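PDB 6FI9: transcriptional regulator ZitR, which represses expression of the zit zinc-transport operon when zinc is present, by binding as a homodimer to two palindromic operator sites in its promoter. Local coordinates for residues Glu48-Asn52 with Ala53-Glu57; Leu114-Tyr117 with Gln118-Gly121. The protein carries 3 engineered substitutions. One frame throughout, in Å; residues are numbered along the deposited sequence.

How the contacts relate
The two local contacts of ZitR lie in different parts of the chain, with its zinc sites between them. Contact 1 enters helix 52-59, predicted to be the first helix of the helix-turn-helix, whereas contact 2 lies near the end of helix 100-122, against the second subunit. Their centres are about 30 Å apart, on opposite sides of the chain's centre, and their nearest atoms about 16 Å. One zinc ion is bound by E22, H40, H106 and H110. The I55 side chain of contact 1 is about 8 Å from that of H40 and about 12 Å from a bound zinc ion; the L114 side chain of contact 2 is about 5 Å from that of H110 and about 10 Å from a zinc ion.

Contact 1 (Glu48-Asn52 with Ala53-Glu57); sequences EVSTN and ARIAE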
loop_
_atom_site.group_PDB
_atom_site.type_symbol
_atom_site.label_atom_id
_atom_site.label_comp_id
_atom_site.label_asym_id
_atom_site.label_seq_id
_atom_site.Cartn_x
_atom_site.Cartn_y
_atom_site.Cartn_z
ATOM N N GLU A 48 -24.249 12.591 -3.727
ATOM C CA GLU A 48 -25.227 11.811 -4.492
ATOM C C GLU A 48 -25.734 10.599 -3.715
ATOM O O GLU A 48 -24.930 9.859 -3.141
ATOM C CB GLU A 48 -24.615 11.349 -5.831
ATOM C CG GLU A 48 -24.452 12.454 -6.865
ATOM C CD GLU A 48 -23.542 12.154 -8.042
ATOM O OE1 GLU A 48 -23.263 10.961 -8.305
ATOM O OE2 GLU A 48 -23.111 13.122 -8.710
ATOM N N VAL A 49 -27.066 10.387 -3.719
ATOM C CA VAL A 49 -27.703 9.236 -3.072
ATOM C C VAL A 49 -27.382 7.972 -3.876
ATOM O O VAL A 49 -27.874 7.784 -4.990
ATOM C CB VAL A 49 -29.213 9.418 -2.745
ATOM C CG1 VAL A 49 -29.401 10.214 -1.461
ATOM C CG2 VAL A 49 -29.978 10.061 -3.898
ATOM N N SER A 50 -26.483 7.151 -3.328
ATOM C CA SER A 50 -25.960 5.950 -3.969
ATOM C C SER A 50 -26.597 4.638 -3.506
ATOM O O SER A 50 -27.094 4.546 -2.386
ATOM C CB SER A 50 -24.442 5.902 -3.794
ATOM O OG SER A 50 -23.871 4.653 -4.145
ATOM N N THR A 51 -26.553 3.620 -4.384
ATOM C CA THR A 51 -27.038 2.262 -4.138
ATOM C C THR A 51 -25.880 1.427 -3.577
ATOM O O THR A 51 -24.731 1.862 -3.642
ATOM C CB THR A 51 -27.601 1.634 -5.430
ATOM O OG1 THR A 51 -26.594 1.623 -6.444
ATOM C CG2 THR A 51 -28.855 2.336 -5.937
ATOM N N ASN A 52 -26.177 0.223 -3.051
ATOM C CA ASN A 52 -25.191 -0.703 -2.478
ATOM C C ASN A 52 -24.100 -1.103 -3.485
ATOM O O ASN A 52 -22.964 -1.374 -3.088
ATOM C CB ASN A 52 -25.898 -1.953 -1.942
ATOM C CG ASN A 52 -25.219 -2.603 -0.757
ATOM O OD1 ASN A 52 -24.043 -3.009 -0.810
ATOM N ND2 ASN A 52 -25.957 -2.734 0.341
ATOM N N ALA A 53 -24.456 -1.118 -4.784
ATOM C CA ALA A 53 -23.586 -1.478 -5.902
ATOM C C ALA A 53 -22.596 -0.379 -6.280
ATOM O O ALA A 53 -21.425 -0.682 -6.508
ATOM C CB ALA A 53 -24.425 -1.871 -7.106
ATOM N N ARG A 54 -23.061 0.887 -6.357
ATOM C CA ARG A 54 -22.232 2.041 -6.715
ATOM C C ARG A 54 -21.141 2.321 -5.677
ATOM O O ARG A 54 -20.053 2.740 -6.063
ATOM C CB ARG A 54 -23.094 3.287 -6.977
ATOM C CG ARG A 54 -22.346 4.466 -7.600
ATOM C CD ARG A 54 -23.127 5.756 -7.457
ATOM N NE ARG A 54 -22.370 6.918 -7.927
ATOM C CZ ARG A 54 -22.003 7.935 -7.156
ATOM N NH1 ARG A 54 -22.322 7.951 -5.868
ATOM N NH2 ARG A 54 -21.320 8.951 -7.669
ATOM N N ILE A 55 -21.419 2.067 -4.377
ATOM C CA ILE A 55 -20.460 2.255 -3.273
ATOM C C ILE A 55 -19.217 1.373 -3.512
ATOM O O ILE A 55 -18.098 1.860 -3.369
ATOM C CB ILE A 55 -21.122 2.029 -1.874
ATOM C CG1 ILE A 55 -22.252 3.060 -1.611
ATOM C CG2 ILE A 55 -20.081 2.067 -0.743
ATOM C CD1 ILE A 55 -23.335 2.625 -0.600
ATOM N N ALA A 56 -19.427 0.106 -3.938
ATOM C CA ALA A 56 -18.366 -0.857 -4.259
ATOM C C ALA A 56 -17.560 -0.413 -5.484
ATOM O O ALA A 56 -16.350 -0.632 -5.533
ATOM C CB ALA A 56 -18.965 -2.237 -4.502
ATOM N N GLU A 57 -18.240 0.215 -6.462
ATOM C CA GLU A 57 -17.663 0.726 -7.708
ATOM C C GLU A 57 -16.785 1.958 -7.441
ATOM O O GLU A 57 -15.678 2.038 -7.978
ATOM C CB GLU A 57 -18.792 1.043 -8.717
ATOM C CG GLU A 57 -18.336 1.483 -10.102
ATOM C CD GLU A 57 -18.590 2.943 -10.433
ATOM O OE1 GLU A 57 -17.624 3.634 -10.826
ATOM O OE2 GLU A 57 -19.751 3.396 -10.305
#
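E48 and R54 meet by charge across the turn that leads from helix 36-47 into helix 52-59, which is predicted to be the first helix of the helix-turn-helix in this winged DNA-binding domain. OE1 of E48 lies 2.9 Å from NH2 of R54, but it sits over a face of the guanidinium, well out of its plane. No N-H points at it, and the pair is a salt bridge without a hydrogen bond. The two side chains cross at about a right angle, and the planes of their charged groups are 38° apart. S50 meets the same guanidinium at its edge instead, with CB in the plane, 3.6 Å from NH1.

The arginine spans the turn because its chain runs extended from CG to NE. CG stands anti to the R54 backbone N (chi1 -169°), and the aliphatic part passes alongside S50, whose OG is 3.6 Å from R54 CD. That hydroxyl is itself fixed: it donates to T51 O at 3.0 Å, in the carbonyl plane and on a lone pair. T51 O also receives a weak backbone bond from I55 N, at 3.4 Å, as helix 52-59 gets under way.

Further out, the turn is held by its surroundings. S50 exchanges backbone hydrogen bonding with W93 of the wing strand 92-95. I55 packs on I41 of helix 36-47 and on V66 of helix 63-75, where N52 also touches V66 and L70, joining the turn to the rest of the DNA-binding unit. Within the turn, I55 CD1 closes over the T51 carbonyl, 3.4 Å from its O.

Contact 2 (Leu114-Tyr117 with Gln118-Gly121); sequences LSTY and QELG
E119 folds back along the α-helix toward S115 and T116, one turn earlier, its side chain running past their carbonyl oxygens. The helix is 100-122, the long helix that carries zinc ligands in this MarR-type dimer. From CB outward, the glutamate first meets backbone: CB lies 3.4 Å from T116 O. CG, turned anti to the carbonyl carbon and beside the backbone N (chi1 -73°), comes to 3.3 Å from S115 O. Beyond CG the chain is extended; CD lies 3.9 Å from S115 O, and OE1 turns to T116, 3.4 Å from its CA and 3.8 Å from its methyl CG2, in van der Waals contact. The hydroxyl of T116 turns elsewhere, to the carbonyl O of T113, and S115 OG likewise bonds to E111 O.

Four successive backbone bonds carry this turn, from Q118 N to L114 O through to G121 N to Y117 O. The bond from L120 N to T116 O is the straightest, with an angle of 165° at the hydrogen.

Buried Y117 packs on I23 and L25 of its own chain and on L10 of the second subunit, and buried L120 on V138 of that subunit. On a more exposed part of the helix, R3 of the second subunit packs on L114 and S115 and makes a weak hydrogen bond from NH1 to Q118 OE1. Between the two buried residues, the CD1 methyl of L120 stands at the edge of the Y117 ring, near its plane, 4.3 Å from ring atom CD1.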
loop_
_atom_site.group_PDB
_atom_site.type_symbol
_atom_site.label_atom_id
_atom_site.label_comp_id
_atom_site.label_asym_id
_atom_site.label_seq_id
_atom_site.Cartn_x
_atom_site.Cartn_y
_atom_site.Cartn_z
ATOM N N LEU A 114 -4.460 16.945 -0.836
ATOM C CA LEU A 114 -4.139 17.440 -2.169
ATOM C C LEU A 114 -3.361 18.744 -2.094
ATOM O O LEU A 114 -2.420 18.931 -2.862
ATOM C CB LEU A 114 -5.415 17.624 -2.990
ATOM C CG LEU A 114 -5.959 16.388 -3.678
ATOM C CD1 LEU A 114 -7.442 16.501 -3.876
ATOM C CD2 LEU A 114 -5.314 16.194 -5.017
ATOM N N SER A 115 -3.735 19.627 -1.146
ATOM C CA SER A 115 -3.079 20.919 -0.921
ATOM C C SER A 115 -1.644 20.739 -0.490
ATOM O O SER A 115 -0.799 21.526 -0.913
ATOM C CB SER A 115 -3.849 21.769 0.086
ATOM O OG SER A 115 -5.105 22.146 -0.458
ATOM N N THR A 116 -1.350 19.689 0.305
ATOM C CA THR A 116 0.030 19.418 0.715
ATOM C C THR A 116 0.829 18.945 -0.507
ATOM O O THR A 116 1.953 19.405 -0.679
ATOM C CB THR A 116 0.140 18.520 1.961
ATOM O OG1 THR A 116 -0.449 17.258 1.714
ATOM C CG2 THR A 116 -0.500 19.142 3.197
ATOM N N TYR A 117 0.214 18.119 -1.410
ATOM C CA TYR A 117 0.854 17.650 -2.651
ATOM C C TYR A 117 1.085 18.826 -3.599
ATOM O O TYR A 117 2.068 18.820 -4.340
ATOM C CB TYR A 117 0.003 16.609 -3.400
ATOM C CG TYR A 117 -0.364 15.335 -2.672
ATOM C CD1 TYR A 117 0.520 14.742 -1.776
ATOM C CD2 TYR A 117 -1.536 14.652 -2.980
ATOM C CE1 TYR A 117 0.214 13.536 -1.156
ATOM C CE2 TYR A 117 -1.858 13.453 -2.360
ATOM C CZ TYR A 117 -0.983 12.901 -1.445
ATOM O OH TYR A 117 -1.311 11.718 -0.834
ATOM N N GLN A 118 0.155 19.809 -3.600
ATOM C CA GLN A 118 0.223 21.020 -4.418
ATOM C C GLN A 118 1.447 21.842 -3.998
ATOM O O GLN A 118 2.193 22.283 -4.875
ATOM C CB GLN A 118 -1.069 21.841 -4.276
ATOM C CG GLN A 118 -1.178 23.029 -5.234
ATOM C CD GLN A 118 -2.500 23.759 -5.140
ATOM O OE1 GLN A 118 -3.200 23.732 -4.119
ATOM N NE2 GLN A 118 -2.867 24.445 -6.214
ATOM N N GLU A 119 1.680 21.988 -2.662
ATOM C CA GLU A 119 2.809 22.708 -2.073
ATOM C C GLU A 119 4.145 22.125 -2.538
ATOM O O GLU A 119 4.989 22.874 -3.031
ATOM C CB GLU A 119 2.723 22.692 -0.538
ATOM C CG GLU A 119 1.648 23.597 0.043
ATOM C CD GLU A 119 1.482 23.493 1.548
ATOM O OE1 GLU A 119 0.963 22.458 2.031
ATOM O OE2 GLU A 119 1.868 24.458 2.246
ATOM N N LEU A 120 4.317 20.790 -2.425
ATOM C CA LEU A 120 5.533 20.065 -2.834
ATOM C C LEU A 120 5.843 20.264 -4.316
ATOM O O LEU A 120 7.005 20.390 -4.692
ATOM C CB LEU A 120 5.461 18.557 -2.509
ATOM C CG LEU A 120 4.685 18.125 -1.255
ATOM C CD1 LEU A 120 4.313 16.674 -1.320
ATOM C CD2 LEU A 120 5.431 18.427 0.014
ATOM N N GLY A 121 4.795 20.308 -5.127
ATOM C CA GLY A 121 4.894 20.539 -6.561
ATOM C C GLY A 121 5.270 21.970 -6.881
ATOM O O GLY A 121 6.099 22.206 -7.767
#